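Local coordinates for 6b protein (Agrobacterium vitis, PDB 3AQ2) that disturbs the proliferation of plant cells as a bacterial toxin-like protein of the RolB/RolC family, built on a fold like that of ADP-ribosylating enzymes, at residues D55-L60 with I193-V198; V73-C78 with V198-C203. One frame throughout, in Å; residues are numbered along the deposited sequence.

Overall arrangement
Contacts 1 and 2 are consecutive along one strip of chain: residues 193-198 take in the end of strand 192-194 and the chain beyond it, and at Val198, which both contacts share, the chain runs into strand 199-202. Their other partners, 55-60 and 73-78, also follow each other in sequence, so the two pairings alternate along the chain. The centres of the contacts are about 16 Å apart, each about 10 Å from the centre of the chain. They also touch directly, since Ile197 CG1 packs 3.9 Å from Cys78 O. Both are buried: contact 1 joins strand 58-60 to the chain that follows strand 192-194, and contact 2 sets helix 72-81 against strand 199-202 of the mixed sheet.

Contact 1: residues D55-L60 with I193-V198; sequences DDEYLL and IHYPIV
A buried carboxylate meets the rim of a tyrosine ring where Glu57 approaches Tyr195: OE2 lies at the ring edge, in its plane, 3.7 Å from CE1. Carboxylate and ring planes are 66° apart, and an edge placement probably suits a negative group, since the ring hydrogens carry a slight positive charge. Glu57 gets there with an extended chain, CG anti to the backbone N (chi1 -168°). Its charge is met elsewhere, OE1 by a salt bridge to Arg161 and OE2 by a hydrogen bond to Ser140 OG. Asp55 shapes the approach to Glu57 by an Asx turn, its OD1 accepting from Glu57 N over 3.0 Å at 161°, from above the carboxylate plane.

No hydrogen bond joins the two segments, and Leu59 supplies the apolar part with its forked end. CD2 presses obliquely against the phenol end of Tyr195, 3.2 Å from OH and 3.5 Å from CZ, while CD1 meets Pro196 CG tip to tip at 3.6 Å. Pro196 also lays its CD over one face of the Tyr195 ring, offset toward the rim, so that one methyl of Leu59 lies on the tyrosine and the other on the pyrrolidine ring. The tyrosine hydroxyl, though buried, is hydrogen-bonded to Leu138 O.

Leu59 belongs to strand 58-60, paired with strand 41-43, and both it and Pro196 rest on Phe34 of helix 20-38; Leu84 of strand 83-85 and Ile137 of strand 133-137 also touch Tyr195, and Phe44 meets its ring edge-to-face.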
ATOM      1  N   ASP A  55      -4.193 -11.167  15.445  1.00 14.10           N
ATOM      2  CA  ASP A  55      -3.121 -10.392  16.091  1.00 13.94           C
ATOM      3  C   ASP A  55      -3.578  -8.945  16.330  1.00 13.76           C
ATOM      4  O   ASP A  55      -4.773  -8.644  16.217  1.00 14.35           O
ATOM      5  CB  ASP A  55      -1.773 -10.514  15.342  1.00 13.23           C
ATOM      6  CG  ASP A  55      -1.734  -9.761  14.005  1.00 12.77           C
ATOM      7  OD1 ASP A  55      -2.623  -8.924  13.708  1.00 12.25           O
ATOM      8  OD2 ASP A  55      -0.765 -10.008  13.250  1.00 13.57           O
ATOM      9  N   ASP A  56      -2.651  -8.055  16.670  1.00 13.35           N
ATOM     10  CA  ASP A  56      -3.051  -6.711  17.094  1.00 14.37           C
ATOM     11  C   ASP A  56      -3.221  -5.692  15.956  1.00 13.49           C
ATOM     12  O   ASP A  56      -3.643  -4.562  16.210  1.00 13.96           O
ATOM     13  CB  ASP A  56      -2.086  -6.165  18.148  1.00 15.08           C
ATOM     14  CG  ASP A  56      -2.157  -6.933  19.451  1.00 17.27           C
ATOM     15  OD1 ASP A  56      -3.284  -7.219  19.914  1.00 19.18           O
ATOM     16  OD2 ASP A  56      -1.089  -7.253  20.021  1.00 19.16           O
ATOM     17  N   GLU A  57      -2.911  -6.080  14.723  1.00 12.61           N
ATOM     18  CA  GLU A  57      -2.928  -5.118  13.607  1.00 12.06           C
ATOM     19  C   GLU A  57      -4.325  -4.998  13.003  1.00 12.05           C
ATOM     20  O   GLU A  57      -4.955  -6.013  12.695  1.00 12.77           O
ATOM     21  CB  GLU A  57      -1.911  -5.505  12.530  1.00 11.38           C
ATOM     22  CG  GLU A  57      -1.693  -4.397  11.505  1.00 11.31           C
ATOM     23  CD  GLU A  57      -0.468  -4.605  10.613  1.00 11.53           C
ATOM     24  OE1 GLU A  57       0.160  -5.683  10.670  1.00 12.16           O
ATOM     25  OE2 GLU A  57      -0.138  -3.661   9.863  1.00 11.35           O
ATOM     26  N   TYR A  58      -4.807  -3.767  12.832  1.00 12.09           N
ATOM     27  CA  TYR A  58      -6.142  -3.558  12.269  1.00 12.93           C
ATOM     28  C   TYR A  58      -6.140  -2.431  11.247  1.00 13.20           C
ATOM     29  O   TYR A  58      -5.393  -1.463  11.393  1.00 12.31           O
ATOM     30  CB  TYR A  58      -7.168  -3.278  13.380  1.00 14.15           C
ATOM     31  CG  TYR A  58      -6.886  -2.019  14.179  1.00 15.01           C
ATOM     32  CD1 TYR A  58      -7.320  -0.781  13.720  1.00 15.99           C
ATOM     33  CD2 TYR A  58      -6.201  -2.069  15.396  1.00 16.25           C
ATOM     34  CE1 TYR A  58      -7.076   0.389  14.433  1.00 17.26           C
ATOM     35  CE2 TYR A  58      -5.946  -0.889  16.124  1.00 16.67           C
ATOM     36  CZ  TYR A  58      -6.387   0.330  15.623  1.00 17.08           C
ATOM     37  OH  TYR A  58      -6.162   1.517  16.300  1.00 19.23           O
ATOM     38  N   LEU A  59      -6.944  -2.587  10.202  1.00 13.79           N
ATOM     39  CA  LEU A  59      -7.103  -1.543   9.199  1.00 15.25           C
ATOM     40  C   LEU A  59      -8.159  -0.576   9.653  1.00 16.72           C
ATOM     41  O   LEU A  59      -9.190  -0.974  10.203  1.00 16.63           O
ATOM     42  CB  LEU A  59      -7.534  -2.118   7.841  1.00 14.96           C
ATOM     43  CG  LEU A  59      -6.729  -3.252   7.216  1.00 16.00           C
ATOM     44  CD1 LEU A  59      -7.287  -3.561   5.831  1.00 16.33           C
ATOM     45  CD2 LEU A  59      -5.260  -2.904   7.132  1.00 16.73           C
ATOM     46  N   LEU A  60      -7.897   0.697   9.362  1.00 18.48           N
ATOM     47  CA  LEU A  60      -8.852   1.766   9.556  1.00 20.50           C
ATOM     48  C   LEU A  60      -9.384   2.075   8.159  1.00 19.82           C
ATOM     49  O   LEU A  60      -8.675   2.642   7.334  1.00 19.91           O
ATOM     50  CB  LEU A  60      -8.150   2.996  10.159  1.00 20.79           C
ATOM     51  CG  LEU A  60      -7.397   2.877  11.501  1.00 22.72           C
ATOM     52  CD1 LEU A  60      -6.139   2.031  11.390  1.00 24.83           C
ATOM     53  CD2 LEU A  60      -7.017   4.255  12.009  1.00 23.16           C
ATOM     54  N   ILE A 193       4.497  -9.680   4.117  1.00 14.10           N
ATOM     55  CA  ILE A 193       3.515  -9.937   5.167  1.00 13.70           C
ATOM     56  C   ILE A 193       2.133 -10.221   4.587  1.00 13.16           C
ATOM     57  O   ILE A 193       1.804  -9.769   3.491  1.00 13.16           O
ATOM     58  CB  ILE A 193       3.442  -8.759   6.185  1.00 13.45           C
ATOM     59  CG1 ILE A 193       3.000  -7.448   5.519  1.00 13.00           C
ATOM     60  CG2 ILE A 193       4.804  -8.580   6.882  1.00 13.90           C
ATOM     61  CD1 ILE A 193       2.662  -6.333   6.514  1.00 13.57           C
ATOM     62  N   HIS A 194       1.332 -10.990   5.310  1.00 12.96           N
ATOM     63  CA  HIS A 194      -0.076 -11.137   4.979  1.00 13.53           C
ATOM     64  C   HIS A 194      -0.799  -9.811   5.257  1.00 13.04           C
ATOM     65  O   HIS A 194      -0.772  -9.308   6.386  1.00 13.23           O
ATOM     66  CB  HIS A 194      -0.666 -12.272   5.813  1.00 14.53           C
ATOM     67  CG  HIS A 194      -2.153 -12.375   5.753  1.00 17.01           C
ATOM     68  ND1 HIS A 194      -2.873 -12.249   4.582  1.00 21.00           N
ATOM     69  CD2 HIS A 194      -3.055 -12.663   6.721  1.00 20.15           C
ATOM     70  CE1 HIS A 194      -4.159 -12.415   4.841  1.00 19.69           C
ATOM     71  NE2 HIS A 194      -4.296 -12.659   6.132  1.00 23.06           N
ATOM     72  N   TYR A 195      -1.436  -9.246   4.231  1.00 12.62           N
ATOM     73  CA  TYR A 195      -2.044  -7.918   4.358  1.00 12.40           C
ATOM     74  C   TYR A 195      -3.114  -7.716   3.281  1.00 12.66           C
ATOM     75  O   TYR A 195      -2.881  -8.067   2.124  1.00 12.59           O
ATOM     76  CB  TYR A 195      -0.958  -6.842   4.217  1.00 11.54           C
ATOM     77  CG  TYR A 195      -1.379  -5.464   4.676  1.00 11.13           C
ATOM     78  CD1 TYR A 195      -1.069  -5.021   5.967  1.00 10.93           C
ATOM     79  CD2 TYR A 195      -2.083  -4.605   3.822  1.00 11.80           C
ATOM     80  CE1 TYR A 195      -1.459  -3.753   6.403  1.00 11.19           C
ATOM     81  CE2 TYR A 195      -2.482  -3.337   4.244  1.00 11.69           C
ATOM     82  CZ  TYR A 195      -2.159  -2.921   5.536  1.00 11.12           C
ATOM     83  OH  TYR A 195      -2.547  -1.668   5.957  1.00 11.68           O
ATOM     84  N   PRO A 196      -4.287  -7.162   3.653  1.00 12.31           N
ATOM     85  CA  PRO A 196      -5.348  -7.037   2.649  1.00 12.35           C
ATOM     86  C   PRO A 196      -5.014  -5.993   1.596  1.00 11.60           C
ATOM     87  O   PRO A 196      -4.567  -4.895   1.927  1.00 11.59           O
ATOM     88  CB  PRO A 196      -6.565  -6.571   3.464  1.00 12.47           C
ATOM     89  CG  PRO A 196      -6.214  -6.884   4.908  1.00 13.52           C
ATOM     90  CD  PRO A 196      -4.736  -6.658   4.964  1.00 12.82           C
ATOM     91  N   ILE A 197      -5.230  -6.357   0.339  1.00 11.38           N
ATOM     92  CA  ILE A 197      -5.020  -5.450  -0.779  1.00 10.36           C
ATOM     93  C   ILE A 197      -6.383  -5.086  -1.347  1.00 10.95           C
ATOM     94  O   ILE A 197      -7.182  -5.972  -1.645  1.00 11.58           O
ATOM     95  CB  ILE A 197      -4.128  -6.115  -1.872  1.00 10.29           C
ATOM     96  CG1 ILE A 197      -2.801  -6.632  -1.270  1.00 10.25           C
ATOM     97  CG2 ILE A 197      -3.881  -5.137  -3.041  1.00  9.69           C
ATOM     98  CD1 ILE A 197      -1.948  -5.564  -0.554  1.00 10.09           C
ATOM     99  N   VAL A 198      -6.664  -3.788  -1.471  1.00 10.42           N
ATOM    100  CA  VAL A 198      -7.940  -3.352  -2.030  1.00 10.34           C
ATOM    101  C   VAL A 198      -7.954  -3.572  -3.547  1.00 10.25           C
ATOM    102  O   VAL A 198      -8.883  -4.182  -4.093  1.00 11.05           O
ATOM    103  CB  VAL A 198      -8.242  -1.881  -1.696  1.00 10.19           C
ATOM    104  CG1 VAL A 198      -9.566  -1.445  -2.348  1.00 10.78           C
ATOM    105  CG2 VAL A 198      -8.282  -1.692  -0.177  1.00 11.73           C
TER

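Contact 2: residues V73-C78 with V198-C203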
ATOM      1  N   VAL A  73       5.603  -8.012 -11.576  1.00 16.78           N
ATOM      2  CA  VAL A  73       5.708  -9.353 -10.979  1.00 17.06           C
ATOM      3  C   VAL A  73       5.276  -9.315  -9.508  1.00 16.25           C
ATOM      4  O   VAL A  73       4.465 -10.137  -9.061  1.00 16.29           O
ATOM      5  CB  VAL A  73       7.115  -9.964 -11.168  1.00 18.00           C
ATOM      6  CG1 VAL A  73       7.231 -11.294 -10.415  1.00 19.41           C
ATOM      7  CG2 VAL A  73       7.383 -10.182 -12.648  1.00 19.54           C
ATOM      8  N   THR A  74       5.777  -8.321  -8.780  1.00 14.89           N
ATOM      9  CA  THR A  74       5.417  -8.130  -7.377  1.00 14.03           C
ATOM     10  C   THR A  74       3.934  -7.810  -7.230  1.00 13.63           C
ATOM     11  O   THR A  74       3.272  -8.314  -6.323  1.00 12.92           O
ATOM     12  CB  THR A  74       6.301  -7.038  -6.745  1.00 13.41           C
ATOM     13  OG1 THR A  74       7.664  -7.470  -6.807  1.00 14.79           O
ATOM     14  CG2 THR A  74       5.912  -6.769  -5.295  1.00 13.64           C
ATOM     15  N   ALA A  75       3.408  -6.988  -8.139  1.00 13.62           N
ATOM     16  CA  ALA A  75       1.980  -6.650  -8.126  1.00 14.01           C
ATOM     17  C   ALA A  75       1.121  -7.924  -8.191  1.00 14.96           C
ATOM     18  O   ALA A  75       0.183  -8.087  -7.410  1.00 14.98           O
ATOM     19  CB  ALA A  75       1.653  -5.708  -9.283  1.00 13.71           C
ATOM     20  N   GLN A  76       1.473  -8.829  -9.101  1.00 16.27           N
ATOM     21  CA  GLN A  76       0.715 -10.062  -9.302  1.00 18.00           C
ATOM     22  C   GLN A  76       0.836 -10.954  -8.068  1.00 17.86           C
ATOM     23  O   GLN A  76      -0.170 -11.455  -7.561  1.00 18.26           O
ATOM     24  CB  GLN A  76       1.207 -10.783 -10.561  1.00 19.00           C
ATOM     25  CG  GLN A  76       0.208 -11.765 -11.151  1.00 24.71           C
ATOM     26  CD  GLN A  76       0.450 -12.020 -12.628  1.00 29.45           C
ATOM     27  OE1 GLN A  76       0.655 -11.083 -13.412  1.00 32.14           O
ATOM     28  NE2 GLN A  76       0.423 -13.291 -13.020  1.00 32.61           N
ATOM     29  N   LEU A  77       2.062 -11.140  -7.583  1.00 18.03           N
ATOM     30  CA  LEU A  77       2.308 -11.961  -6.394  1.00 18.65           C
ATOM     31  C   LEU A  77       1.521 -11.439  -5.200  1.00 18.43           C
ATOM     32  O   LEU A  77       0.861 -12.201  -4.502  1.00 18.61           O
ATOM     33  CB  LEU A  77       3.800 -11.997  -6.046  1.00 19.44           C
ATOM     34  CG  LEU A  77       4.183 -12.706  -4.736  1.00 20.74           C
ATOM     35  CD1 LEU A  77       4.078 -14.228  -4.875  1.00 24.58           C
ATOM     36  CD2 LEU A  77       5.579 -12.289  -4.296  1.00 23.18           C
ATOM     37  N   CYS A  78       1.591 -10.131  -4.972  1.00 17.78           N
ATOM     38  CA  CYS A  78       0.976  -9.546  -3.786  1.00 18.05           C
ATOM     39  C   CYS A  78      -0.536  -9.442  -3.916  1.00 18.68           C
ATOM     40  O   CYS A  78      -1.260  -9.771  -2.987  1.00 17.82           O
ATOM     41  CB  CYS A  78       1.609  -8.190  -3.468  1.00 17.72           C
ATOM     42  SG  CYS A  78       3.284  -8.339  -2.908  1.00 19.83           S
ATOM     43  N   VAL A 198      -6.664  -3.788  -1.471  1.00 10.42           N
ATOM     44  CA  VAL A 198      -7.940  -3.352  -2.030  1.00 10.34           C
ATOM     45  C   VAL A 198      -7.954  -3.572  -3.547  1.00 10.25           C
ATOM     46  O   VAL A 198      -8.883  -4.182  -4.093  1.00 11.05           O
ATOM     47  CB  VAL A 198      -8.242  -1.881  -1.696  1.00 10.19           C
ATOM     48  CG1 VAL A 198      -9.566  -1.445  -2.348  1.00 10.78           C
ATOM     49  CG2 VAL A 198      -8.282  -1.692  -0.177  1.00 11.73           C
ATOM     50  N   ALA A 199      -6.912  -3.083  -4.207  1.00  9.89           N
ATOM     51  CA  ALA A 199      -6.815  -3.162  -5.660  1.00 10.26           C
ATOM     52  C   ALA A 199      -5.356  -3.173  -6.098  1.00 10.16           C
ATOM     53  O   ALA A 199      -4.464  -2.793  -5.333  1.00  9.89           O
ATOM     54  CB  ALA A 199      -7.545  -1.981  -6.302  1.00 10.96           C
ATOM     55  N   LEU A 200      -5.119  -3.603  -7.335  1.00 10.63           N
ATOM     56  CA  LEU A 200      -3.801  -3.438  -7.959  1.00 10.34           C
ATOM     57  C   LEU A 200      -3.997  -2.835  -9.348  1.00 10.22           C
ATOM     58  O   LEU A 200      -5.076  -2.943  -9.938  1.00 11.11           O
ATOM     59  CB  LEU A 200      -3.023  -4.760  -8.036  1.00 11.32           C
ATOM     60  CG  LEU A 200      -3.502  -5.866  -8.993  1.00 12.17           C
ATOM     61  CD1 LEU A 200      -2.322  -6.701  -9.484  1.00 15.35           C
ATOM     62  CD2 LEU A 200      -4.553  -6.780  -8.332  1.00 12.51           C
ATOM     63  N   GLY A 201      -2.962  -2.175  -9.860  1.00  9.22           N
ATOM     64  CA  GLY A 201      -3.097  -1.565 -11.175  1.00  9.27           C
ATOM     65  C   GLY A 201      -1.759  -1.153 -11.732  1.00  9.17           C
ATOM     66  O   GLY A 201      -0.708  -1.444 -11.145  1.00  9.10           O
ATOM     67  N   SER A 202      -1.825  -0.501 -12.888  1.00  9.98           N
ATOM     68  CA  SER A 202      -0.649   0.005 -13.592  1.00 10.69           C
ATOM     69  C   SER A 202      -0.498   1.518 -13.409  1.00 10.81           C
ATOM     70  O   SER A 202      -1.494   2.231 -13.231  1.00 11.49           O
ATOM     71  CB  SER A 202      -0.789  -0.312 -15.079  1.00 11.20           C
ATOM     72  OG  SER A 202       0.268   0.282 -15.820  1.00 12.70           O
ATOM     73  N   CYS A 203       0.753   1.998 -13.471  1.00 10.55           N
ATOM     74  CA  CYS A 203       1.066   3.424 -13.461  1.00 10.82           C
ATOM     75  C   CYS A 203       1.265   3.979 -14.871  1.00 11.87           C
ATOM     76  O   CYS A 203       1.504   5.171 -15.044  1.00 12.33           O
ATOM     77  CB  CYS A 203       2.318   3.706 -12.616  1.00 10.63           C
ATOM     78  SG  CYS A 203       2.077   3.224 -10.904  1.00 12.38           S
TER
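This is a small helix-on-sheet contact, in which Ala75 of helix 72-81 lies against Leu200 of strand 199-202, an inner strand of the mixed sheet. Both residues are buried, and each directs its CB toward the opposite segment. The small side chain of Ala75 allows the backbones to come close, with CA of Ala75 only 6.6 Å from CA of Leu200. A single methyl does the touching: Leu200 CD1 lies 3.5 Å from Ala75 O and 4.1 Å from Ala75 CB, so it rests on the carbonyl as well as the methyl of the helix. Leucine suits this place because it is long enough to carry one methyl across to the helix. Its chi1 of 70° sets CG between the backbone N and the carbonyl carbon, and from there CD1 extends to the helix backbone.

Gln76, at the exposed margin, has its CB directed away from the strand, and its OE1 is hydrogen-bonded to Arg15 NH1. Ala75 also packs on Phe133 and Val70, and Leu200 on Leu135, while neighbouring Ala199 touches Leu27 of helix 20-38, so successive strand residues serve different helices.

Val198 and Ala199 sit opposite the single residue Ala136, a classic beta bulge. Strand 199-202 thus lies in a sheet layered with helices, consistent with the ADP-ribosylation fold of this family.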